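Local structure of peptidase S9 prolyl oligopeptidase catalytic domain-containing protein (Pyrococcus horikoshii, 4HXF) at residues Phe168-Ser174 with Ile183-Pro188; Phe354-Ile359 with Gln439-Gly444; Thr433-Phe438 with Tyr470-Ala475. The protein is probably a serine peptidase of the prolyl oligopeptidase family, an acylaminoacyl peptidase that assembles into a self-compartmentalizing hexamer whose architecture selects its substrates. One frame throughout, in Å; residues are numbered along the deposited sequence.

Contact 1 (Phe168-Ser174 with Ile183-Pro188); sequences FEKPRFS and IVVSVP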
loop_
_atom_site.group_PDB
_atom_site.type_symbol
_atom_site.label_atom_id
_atom_site.label_comp_id
_atom_site.label_asym_id
_atom_site.label_seq_id
_atom_site.Cartn_x
_atom_site.Cartn_y
_atom_site.Cartn_z
ATOM N N PHE A 168 -22.138 31.290 9.494
ATOM C CA PHE A 168 -21.724 32.636 9.075
ATOM C C PHE A 168 -20.231 32.772 9.326
ATOM O O PHE A 168 -19.626 31.972 10.016
ATOM C CB PHE A 168 -22.497 33.785 9.744
ATOM C CG PHE A 168 -22.487 33.801 11.260
ATOM C CD1 PHE A 168 -23.387 33.008 12.004
ATOM C CD2 PHE A 168 -21.599 34.612 11.984
ATOM C CE1 PHE A 168 -23.326 32.960 13.402
ATOM C CE2 PHE A 168 -21.551 34.565 13.370
ATOM C CZ PHE A 168 -22.414 33.802 14.046
ATOM N N GLU A 169 -19.673 33.815 8.737
ATOM C CA GLU A 169 -18.233 34.121 8.868
ATOM C C GLU A 169 -18.005 35.517 9.428
ATOM O O GLU A 169 -18.865 36.425 9.322
ATOM C CB GLU A 169 -17.511 33.916 7.549
ATOM C CG GLU A 169 -17.474 35.065 6.610
ATOM C CD GLU A 169 -16.592 34.732 5.363
ATOM O OE1 GLU A 169 -15.788 35.571 4.964
ATOM O OE2 GLU A 169 -16.701 33.629 4.848
ATOM N N LYS A 170 -16.856 35.664 10.045
ATOM C CA LYS A 170 -16.391 36.924 10.580
ATOM C C LYS A 170 -14.917 37.074 10.322
ATOM O O LYS A 170 -14.267 36.126 9.903
ATOM C CB LYS A 170 -16.640 36.956 12.101
ATOM C CG LYS A 170 -18.085 37.119 12.437
ATOM C CD LYS A 170 -18.725 38.475 12.050
ATOM C CE LYS A 170 -20.131 38.639 12.605
ATOM N NZ LYS A 170 -20.696 39.863 11.949
ATOM N N PRO A 171 -14.382 38.294 10.545
ATOM C CA PRO A 171 -12.921 38.417 10.493
ATOM C C PRO A 171 -12.124 37.476 11.359
ATOM O O PRO A 171 -12.710 36.858 12.306
ATOM C CB PRO A 171 -12.721 39.894 10.962
ATOM C CG PRO A 171 -13.998 40.546 10.607
ATOM C CD PRO A 171 -15.068 39.533 10.943
ATOM N N ARG A 172 -10.840 37.196 10.992
ATOM C CA ARG A 172 -9.960 36.321 11.757
ATOM C C ARG A 172 -9.952 36.793 13.245
ATOM O O ARG A 172 -10.118 38.028 13.516
ATOM C CB ARG A 172 -8.451 36.216 11.170
ATOM C CG ARG A 172 -7.659 37.420 11.280
ATOM C CD ARG A 172 -6.283 37.164 10.577
ATOM N NE ARG A 172 -6.561 37.186 9.193
ATOM C CZ ARG A 172 -5.629 37.429 8.263
ATOM N NH1 ARG A 172 -4.437 37.627 8.653
ATOM N NH2 ARG A 172 -5.934 37.500 7.019
ATOM N N PHE A 173 -9.769 35.841 14.127
ATOM C CA PHE A 173 -9.670 36.042 15.554
ATOM C C PHE A 173 -10.973 36.534 16.167
ATOM O O PHE A 173 -10.935 37.173 17.203
ATOM C CB PHE A 173 -8.487 37.009 15.789
ATOM C CG PHE A 173 -7.267 36.392 16.305
ATOM C CD1 PHE A 173 -6.772 36.752 17.531
ATOM C CD2 PHE A 173 -6.653 35.423 15.594
ATOM C CE1 PHE A 173 -5.623 36.140 18.012
ATOM C CE2 PHE A 173 -5.482 34.846 16.053
ATOM C CZ PHE A 173 -4.976 35.253 17.222
ATOM N N SER A 174 -12.125 36.152 15.614
ATOM C CA SER A 174 -13.407 36.353 16.229
ATOM C C SER A 174 -13.757 35.184 17.092
ATOM O O SER A 174 -13.223 34.045 16.973
ATOM C CB SER A 174 -14.491 36.646 15.205
ATOM O OG SER A 174 -14.211 37.857 14.431
ATOM N N ILE A 183 -26.405 34.216 19.728
ATOM C CA ILE A 183 -25.008 34.035 19.808
ATOM C C ILE A 183 -24.321 35.424 20.012
ATOM O O ILE A 183 -24.648 36.383 19.304
ATOM C CB ILE A 183 -24.432 33.399 18.526
ATOM C CG1 ILE A 183 -25.062 31.997 18.291
ATOM C CG2 ILE A 183 -22.920 33.281 18.567
ATOM C CD1 ILE A 183 -24.777 31.470 16.891
ATOM N N VAL A 184 -23.470 35.527 21.037
ATOM C CA VAL A 184 -22.681 36.771 21.284
ATOM C C VAL A 184 -21.371 36.614 20.554
ATOM O O VAL A 184 -20.584 35.643 20.781
ATOM C CB VAL A 184 -22.437 37.053 22.777
ATOM C CG1 VAL A 184 -21.793 38.415 22.964
ATOM C CG2 VAL A 184 -23.738 37.058 23.546
ATOM N N VAL A 185 -21.133 37.521 19.644
ATOM C CA VAL A 185 -20.008 37.450 18.735
ATOM C C VAL A 185 -19.024 38.552 18.995
ATOM O O VAL A 185 -19.417 39.715 18.918
ATOM C CB VAL A 185 -20.412 37.440 17.242
ATOM C CG1 VAL A 185 -19.222 37.321 16.259
ATOM C CG2 VAL A 185 -21.497 36.255 16.985
ATOM N N SER A 186 -17.766 38.229 19.296
ATOM C CA SER A 186 -16.730 39.253 19.610
ATOM C C SER A 186 -15.741 39.300 18.452
ATOM O O SER A 186 -15.175 38.238 18.094
ATOM C CB SER A 186 -16.027 38.941 20.952
ATOM O OG SER A 186 -16.976 38.826 22.007
ATOM N N VAL A 187 -15.574 40.488 17.837
ATOM C CA VAL A 187 -14.807 40.615 16.586
ATOM C C VAL A 187 -13.741 41.697 16.879
ATOM O O VAL A 187 -14.050 42.771 17.360
ATOM C CB VAL A 187 -15.705 41.088 15.438
ATOM C CG1 VAL A 187 -14.914 41.361 14.191
ATOM C CG2 VAL A 187 -16.893 40.083 15.211
ATOM N N PRO A 188 -12.499 41.441 16.500
ATOM C CA PRO A 188 -11.520 42.519 16.691
ATOM C C PRO A 188 -11.938 43.784 15.965
ATOM O O PRO A 188 -12.368 43.754 14.794
ATOM C CB PRO A 188 -10.242 41.894 16.113
ATOM C CG PRO A 188 -10.382 40.429 16.184
ATOM C CD PRO A 188 -11.888 40.244 15.895
#

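Contact 2 (Phe354-Ile359 with Gln439-Gly444); sequences FRFKSI and QDILNG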
loop_
_atom_site.group_PDB
_atom_site.type_symbol
_atom_site.label_atom_id
_atom_site.label_comp_id
_atom_site.label_asym_id
_atom_site.label_seq_id
_atom_site.Cartn_x
_atom_site.Cartn_y
_atom_site.Cartn_z
ATOM N N PHE A 354 11.526 33.836 49.552
ATOM C CA PHE A 354 12.229 34.939 50.246
ATOM C C PHE A 354 11.835 36.267 49.683
ATOM O O PHE A 354 11.470 36.395 48.528
ATOM C CB PHE A 354 13.760 34.824 50.227
ATOM C CG PHE A 354 14.396 34.941 48.862
ATOM C CD1 PHE A 354 15.104 36.121 48.454
ATOM C CD2 PHE A 354 14.416 33.849 47.950
ATOM C CE1 PHE A 354 15.685 36.223 47.177
ATOM C CE2 PHE A 354 15.043 33.974 46.711
ATOM C CZ PHE A 354 15.704 35.155 46.311
ATOM N N ARG A 355 11.826 37.277 50.551
ATOM C CA ARG A 355 11.638 38.625 50.080
ATOM C C ARG A 355 12.969 39.339 49.931
ATOM O O ARG A 355 13.973 39.032 50.652
ATOM C CB ARG A 355 10.812 39.360 51.168
ATOM C CG ARG A 355 9.421 38.832 51.323
ATOM C CD ARG A 355 8.539 39.166 50.185
ATOM N NE ARG A 355 8.087 40.533 50.241
ATOM C CZ ARG A 355 7.314 41.143 49.342
ATOM N NH1 ARG A 355 6.941 40.558 48.220
ATOM N NH2 ARG A 355 6.903 42.392 49.571
ATOM N N PHE A 356 13.015 40.319 49.062
ATOM C CA PHE A 356 14.227 41.115 48.902
ATOM C C PHE A 356 13.877 42.515 48.435
ATOM O O PHE A 356 12.847 42.715 47.770
ATOM C CB PHE A 356 15.206 40.390 47.935
ATOM C CG PHE A 356 14.749 40.277 46.488
ATOM C CD1 PHE A 356 13.942 39.198 46.051
ATOM C CD2 PHE A 356 15.147 41.211 45.552
ATOM C CE1 PHE A 356 13.540 39.148 44.725
ATOM C CE2 PHE A 356 14.789 41.112 44.202
ATOM C CZ PHE A 356 13.992 40.071 43.816
ATOM N N LYS A 357 14.786 43.438 48.678
ATOM C CA LYS A 357 14.584 44.803 48.236
ATOM C C LYS A 357 15.300 45.020 46.903
ATOM O O LYS A 357 16.396 44.568 46.674
ATOM C CB LYS A 357 15.057 45.776 49.304
ATOM C CG LYS A 357 14.246 45.702 50.605
ATOM C CD LYS A 357 14.971 46.398 51.724
ATOM C CE LYS A 357 14.223 46.205 53.039
ATOM N NZ LYS A 357 13.387 44.973 52.908
ATOM N N SER A 358 14.660 45.793 46.056
ATOM C CA SER A 358 15.259 46.192 44.802
ATOM C C SER A 358 14.845 47.600 44.444
ATOM O O SER A 358 13.724 47.827 44.012
ATOM C CB SER A 358 14.866 45.223 43.729
ATOM O OG SER A 358 15.578 45.580 42.532
ATOM N N ILE A 359 15.801 48.506 44.565
ATOM C CA ILE A 359 15.620 49.924 44.185
ATOM C C ILE A 359 14.551 50.430 45.212
ATOM O O ILE A 359 14.795 50.396 46.439
ATOM C CB ILE A 359 15.317 50.163 42.674
ATOM C CG1 ILE A 359 16.360 49.446 41.778
ATOM C CG2 ILE A 359 15.326 51.705 42.368
ATOM C CD1 ILE A 359 16.027 49.580 40.286
ATOM N N GLN A 439 17.771 44.704 37.002
ATOM C CA GLN A 439 18.273 45.025 38.335
ATOM C C GLN A 439 17.594 44.225 39.381
ATOM O O GLN A 439 18.240 43.811 40.379
ATOM C CB GLN A 439 18.176 46.553 38.611
ATOM C CG GLN A 439 19.082 47.379 37.643
ATOM C CD GLN A 439 20.585 46.992 37.670
ATOM O OE1 GLN A 439 21.172 46.855 38.741
ATOM N NE2 GLN A 439 21.193 46.788 36.479
ATOM N N ASP A 440 16.273 44.029 39.256
ATOM C CA ASP A 440 15.522 43.220 40.245
ATOM C C ASP A 440 16.067 41.792 40.294
ATOM O O ASP A 440 16.231 41.206 41.371
ATOM C CB ASP A 440 14.027 43.149 39.915
ATOM C CG ASP A 440 13.282 44.503 40.045
ATOM O OD1 ASP A 440 13.747 45.405 40.736
ATOM O OD2 ASP A 440 12.270 44.597 39.338
ATOM N N ILE A 441 16.380 41.223 39.139
ATOM C CA ILE A 441 16.930 39.860 39.032
ATOM C C ILE A 441 18.323 39.811 39.730
ATOM O O ILE A 441 18.528 39.007 40.635
ATOM C CB ILE A 441 16.977 39.389 37.577
ATOM C CG1 ILE A 441 15.528 39.187 37.087
ATOM C CG2 ILE A 441 17.793 38.077 37.507
ATOM C CD1 ILE A 441 15.506 39.083 35.530
ATOM N N LEU A 442 19.177 40.797 39.419
ATOM C CA LEU A 442 20.470 40.895 40.116
ATOM C C LEU A 442 20.370 41.039 41.624
ATOM O O LEU A 442 21.081 40.379 42.401
ATOM C CB LEU A 442 21.334 41.994 39.554
ATOM C CG LEU A 442 21.692 41.891 38.073
ATOM C CD1 LEU A 442 22.511 43.090 37.718
ATOM C CD2 LEU A 442 22.509 40.592 37.785
ATOM N N ASN A 443 19.408 41.856 42.062
ATOM C CA ASN A 443 19.234 42.066 43.498
ATOM C C ASN A 443 18.675 40.805 44.200
ATOM O O ASN A 443 19.037 40.532 45.341
ATOM C CB ASN A 443 18.314 43.299 43.733
ATOM C CG ASN A 443 19.081 44.614 43.487
ATOM O OD1 ASN A 443 20.287 44.677 43.756
ATOM N ND2 ASN A 443 18.420 45.655 42.995
ATOM N N GLY A 444 17.826 40.058 43.490
ATOM C CA GLY A 444 17.333 38.806 44.000
ATOM C C GLY A 444 18.403 37.779 44.169
ATOM O O GLY A 444 18.491 37.078 45.170
#

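Contact 3 (Thr433-Phe438 with Tyr470-Ala475); sequences TGLEDF and YMTNWA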
loop_
_atom_site.group_PDB
_atom_site.type_symbol
_atom_site.label_atom_id
_atom_site.label_comp_id
_atom_site.label_asym_id
_atom_site.label_seq_id
_atom_site.Cartn_x
_atom_site.Cartn_y
_atom_site.Cartn_z
ATOM N N THR A 433 12.397 47.686 29.378
ATOM C CA THR A 433 12.941 46.282 29.337
ATOM C C THR A 433 14.484 46.226 29.455
ATOM O O THR A 433 15.151 46.959 28.769
ATOM C CB THR A 433 12.587 45.616 28.029
ATOM O OG1 THR A 433 13.065 46.349 26.887
ATOM C CG2 THR A 433 11.056 45.372 27.880
ATOM N N GLY A 434 14.968 45.436 30.386
ATOM C CA GLY A 434 16.444 45.309 30.580
ATOM C C GLY A 434 16.990 46.317 31.566
ATOM O O GLY A 434 18.160 46.300 31.923
ATOM N N LEU A 435 16.133 47.224 32.074
ATOM C CA LEU A 435 16.588 48.279 32.967
ATOM C C LEU A 435 16.286 47.878 34.401
ATOM O O LEU A 435 16.978 47.029 34.931
ATOM C CB LEU A 435 15.999 49.665 32.547
ATOM C CG LEU A 435 16.285 50.096 31.093
ATOM C CD1 LEU A 435 15.711 51.468 30.778
ATOM C CD2 LEU A 435 17.827 50.026 30.839
ATOM N N GLU A 436 15.260 48.428 35.017
ATOM C CA GLU A 436 14.990 48.061 36.441
ATOM C C GLU A 436 14.668 46.570 36.610
ATOM O O GLU A 436 15.029 45.961 37.625
ATOM C CB GLU A 436 13.873 48.912 37.023
ATOM C CG GLU A 436 14.166 50.376 37.240
ATOM C CD GLU A 436 14.123 51.182 35.943
ATOM O OE1 GLU A 436 13.442 50.872 34.924
ATOM O OE2 GLU A 436 14.813 52.204 35.913
ATOM N N ASP A 437 13.968 45.928 35.664
ATOM C CA ASP A 437 13.660 44.513 35.818
ATOM C C ASP A 437 14.890 43.633 35.918
ATOM O O ASP A 437 14.960 42.697 36.713
ATOM C CB ASP A 437 12.604 43.976 34.846
ATOM C CG ASP A 437 13.030 43.962 33.336
ATOM O OD1 ASP A 437 14.025 44.602 32.966
ATOM O OD2 ASP A 437 12.287 43.339 32.547
ATOM N N PHE A 438 15.908 43.917 35.103
ATOM C CA PHE A 438 17.155 43.235 35.201
ATOM C C PHE A 438 17.861 43.483 36.510
ATOM O O PHE A 438 18.376 42.578 37.113
ATOM C CB PHE A 438 18.060 43.645 34.045
ATOM C CG PHE A 438 19.444 42.968 34.061
ATOM C CD1 PHE A 438 19.543 41.583 34.140
ATOM C CD2 PHE A 438 20.579 43.710 33.969
ATOM C CE1 PHE A 438 20.818 40.949 34.157
ATOM C CE2 PHE A 438 21.821 43.123 33.984
ATOM C CZ PHE A 438 21.935 41.760 34.078
ATOM N N TYR A 470 15.289 36.690 26.035
ATOM C CA TYR A 470 15.764 38.070 25.956
ATOM C C TYR A 470 16.653 38.350 27.146
ATOM O O TYR A 470 17.703 38.983 27.083
ATOM C CB TYR A 470 14.516 39.033 25.983
ATOM C CG TYR A 470 14.928 40.468 26.267
ATOM C CD1 TYR A 470 15.539 41.219 25.347
ATOM C CD2 TYR A 470 14.670 41.045 27.484
ATOM C CE1 TYR A 470 15.898 42.514 25.618
ATOM C CE2 TYR A 470 14.979 42.328 27.798
ATOM C CZ TYR A 470 15.605 43.110 26.804
ATOM O OH TYR A 470 16.000 44.440 27.107
ATOM N N MET A 471 16.123 38.087 28.355
ATOM C CA MET A 471 16.875 38.504 29.540
ATOM C C MET A 471 18.157 37.713 29.810
ATOM O O MET A 471 19.117 38.276 30.295
ATOM C CB MET A 471 16.050 38.362 30.786
ATOM C CG MET A 471 16.626 38.995 32.054
ATOM S SD MET A 471 16.632 40.797 31.942
ATOM C CE MET A 471 14.920 41.202 31.794
ATOM N N THR A 472 18.215 36.480 29.375
ATOM C CA THR A 472 19.435 35.698 29.359
ATOM C C THR A 472 20.443 36.336 28.397
ATOM O O THR A 472 21.607 36.528 28.722
ATOM C CB THR A 472 19.162 34.221 28.922
ATOM O OG1 THR A 472 18.339 33.593 29.935
ATOM C CG2 THR A 472 20.439 33.391 28.803
ATOM N N ASN A 473 19.974 36.616 27.179
ATOM C CA ASN A 473 20.822 37.351 26.195
ATOM C C ASN A 473 21.402 38.627 26.782
ATOM O O ASN A 473 22.597 38.991 26.740
ATOM C CB ASN A 473 20.048 37.717 24.915
ATOM C CG ASN A 473 19.537 36.545 24.125
ATOM O OD1 ASN A 473 19.996 35.396 24.269
ATOM N ND2 ASN A 473 18.561 36.842 23.205
ATOM N N TRP A 474 20.490 39.404 27.391
ATOM C CA TRP A 474 20.814 40.708 27.946
ATOM C C TRP A 474 21.783 40.601 29.055
ATOM O O TRP A 474 22.822 41.266 29.103
ATOM C CB TRP A 474 19.525 41.335 28.415
ATOM C CG TRP A 474 19.679 42.780 28.871
ATOM C CD1 TRP A 474 19.457 43.214 30.134
ATOM C CD2 TRP A 474 19.889 43.996 28.054
ATOM N NE1 TRP A 474 19.626 44.557 30.234
ATOM C CE2 TRP A 474 19.892 45.104 28.984
ATOM C CE3 TRP A 474 20.166 44.253 26.716
ATOM C CZ2 TRP A 474 19.994 46.387 28.570
ATOM C CZ3 TRP A 474 20.352 45.550 26.304
ATOM C CH2 TRP A 474 20.284 46.618 27.182
ATOM N N ALA A 475 21.545 39.667 29.964
ATOM C CA ALA A 475 22.389 39.445 31.121
ATOM C C ALA A 475 23.843 39.128 30.714
ATOM O O ALA A 475 24.827 39.648 31.303
ATOM C CB ALA A 475 21.855 38.266 31.931
#

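Contact 1 (Phe168-Ser174 with Ile183-Pro188)
Phe168 meets Val185 because its first torsion (chi1 56°) sets CG between the backbone N and the carbonyl carbon and brings the ring up against strand 182-188. The ring arrives edge first: CZ is 3.9 Å from Val185 CG2, and CE1 lies 4.1 Å from Ile183 CD1, both methyls near the ring plane. Trp205 and Phe154 stack with the same ring from outside the two segments. Lys170 is folded over at chi2 (-67°), which carries its aliphatic chain across the valines; CE sits 4.0 Å from Val185 CG1, CD packs at Val187 CG2, and the amino group runs on to a salt bridge with Glu210. Pro171 crosses Val187 at about a right angle, its CD 3.7 Å from Val187 CG1.

From Pro171 to Ser174 the chain makes a type II beta turn. Ser174 OG donates to Pro171 O at 2.8 Å from above the carbonyl plane, while the backbone bond between the same residues is weak; Thr152 OG1 also bonds to Pro171 O. The same hydroxyl oxygen rests on CA and both methyls of Val187. With the hydroxyl gone, as in an alanine here, Pro171 O is likely to lose one of its grips and the turn to be less firmly fixed, with Val187 losing part of its cover. Alongside, Ser174 CA makes a CH...O contact with Ser186 O at 3.2 Å, and Pro188 CG packs against Phe173, 3.9 Å from its CB.

The strands run at 36° to each other and belong to different sheets. Strand 163-171 is the last of one four-stranded antiparallel sheet, and strand 182-188 is second in the sheet that follows. Apolar faces laid against each other across such a link are characteristic of neighbouring blades in a beta-propeller.

Contact 2 (Phe354-Ile359 with Gln439-Gly444)
Ser358 is the polar meeting point of strand 352-358 with helix 436-451. Its OG stands anti to its own backbone N (chi1 -175°), pointing at the helix, where it accepts one bond and gives another. Asn443 ND2 donates to it at 2.9 Å, almost dead straight at 174° and in the plane of the amide. The hydroxyl in turn donates to Asp440 OD1, 2.6 Å from OG, using the anti lone pair of the carboxylate oxygen. That oxygen also takes a salt bridge from Arg416, whose NH2 reaches back weakly to Ser358 O.

Earlier in the strand two phenylalanine rings take over, packing on the helix backbone. Gly444 CA sits over the centre of the Phe356 ring, 3.5 Å from its centroid, in a CH-pi contact that a side chain at Gly444 would obstruct. Asp440 O, already bonded to Gly444 N in the helix, comes obliquely to Phe356 CE2. The edge of Phe354 faces Gly444 O, 3.6 Å from CE1.

The chemistry is a chain of hydrogen bonds from amide to hydroxyl to carboxylate, anchored by an arginine: the buried serine both donates and accepts, and the charge of Asp440 is probably largely balanced by Arg416.

Contact 3 (Thr433-Phe438 with Tyr470-Ala475)
The Trp474 indole presents its edge to a face of Phe438: CD1 lies over that face, displaced toward the rim, 3.9 Å from Phe438 CG, and the planes stand at 80° with the Phe438 and five-membered ring centroids 5.2 Å apart. One face of the indole has Tyr470 OH above it, and Gly434 O lies at its edge. This edge-to-face pair joins two helices of the alpha/beta-hydrolase fold, 436-451 and 467-478, the second following directly on Ser466 in what appears to be the nucleophile elbow.

Met471 adds a Met-aromatic contact, its SD 3.7 Å from Phe438 CD1 and oblique to the ring. Bends at chi2 and chi3 curl the thioether back, setting CE against the carboxylate of Asp437, 3.5 Å from OD2. That carboxylate has work on both oxygens: OD1 receives Gly434 N through its syn lone pair, as well as a weak bond from Phe438 N, and OD2 bonds to Tyr467 OH. Asp437 thus holds the loop entering the helix from within, with Leu435 at the N-cap.

Gly434 sits in the corner made by the Tyr470 hydroxyl and the indole of Trp474, where a CB would run into both. Beside it the Tyr470 hydroxyl comes close to Thr433, though its hydrogen bond goes to Leu525 O. Tyr470 also meets the rings of Tyr467 and Trp494, both lining the pocket of the bound inhibitor. On the same side of Phe438 as the indole, Ala475 CB comes obliquely to CE1, 3.6 Å away.

The one hydrogen bond joining the segments is bent: Trp474 NE1 reaches Gly434 O at 2.8 Å with 134° at the hydrogen, landing on a lone pair in the carbonyl plane, while the oxygen itself is tilted from the indole plane.

How the contacts relate
Contact 1 belongs to the beta-propeller; contacts 2 and 3 belong to the alpha/beta-hydrolase part. The centre of contact 1 lies about 44 Å from that of contact 2 and about 38 Å from that of contact 3, and it closes before either opens along the chain. Contacts 2 and 3 are interleaved in sequence, and their centres are about 14 Å apart. They share helix 436-451, which meets the edge strand 352-358 of the eight-stranded sheet in one and helix 467-478 in the other. They also touch directly, with Ile441 CD1 3.7 Å from Met471 CG. One helix thereby links the sheet's edge to the helix behind the probable nucleophile, while contact 1 joins two neighbouring blades in the other domain.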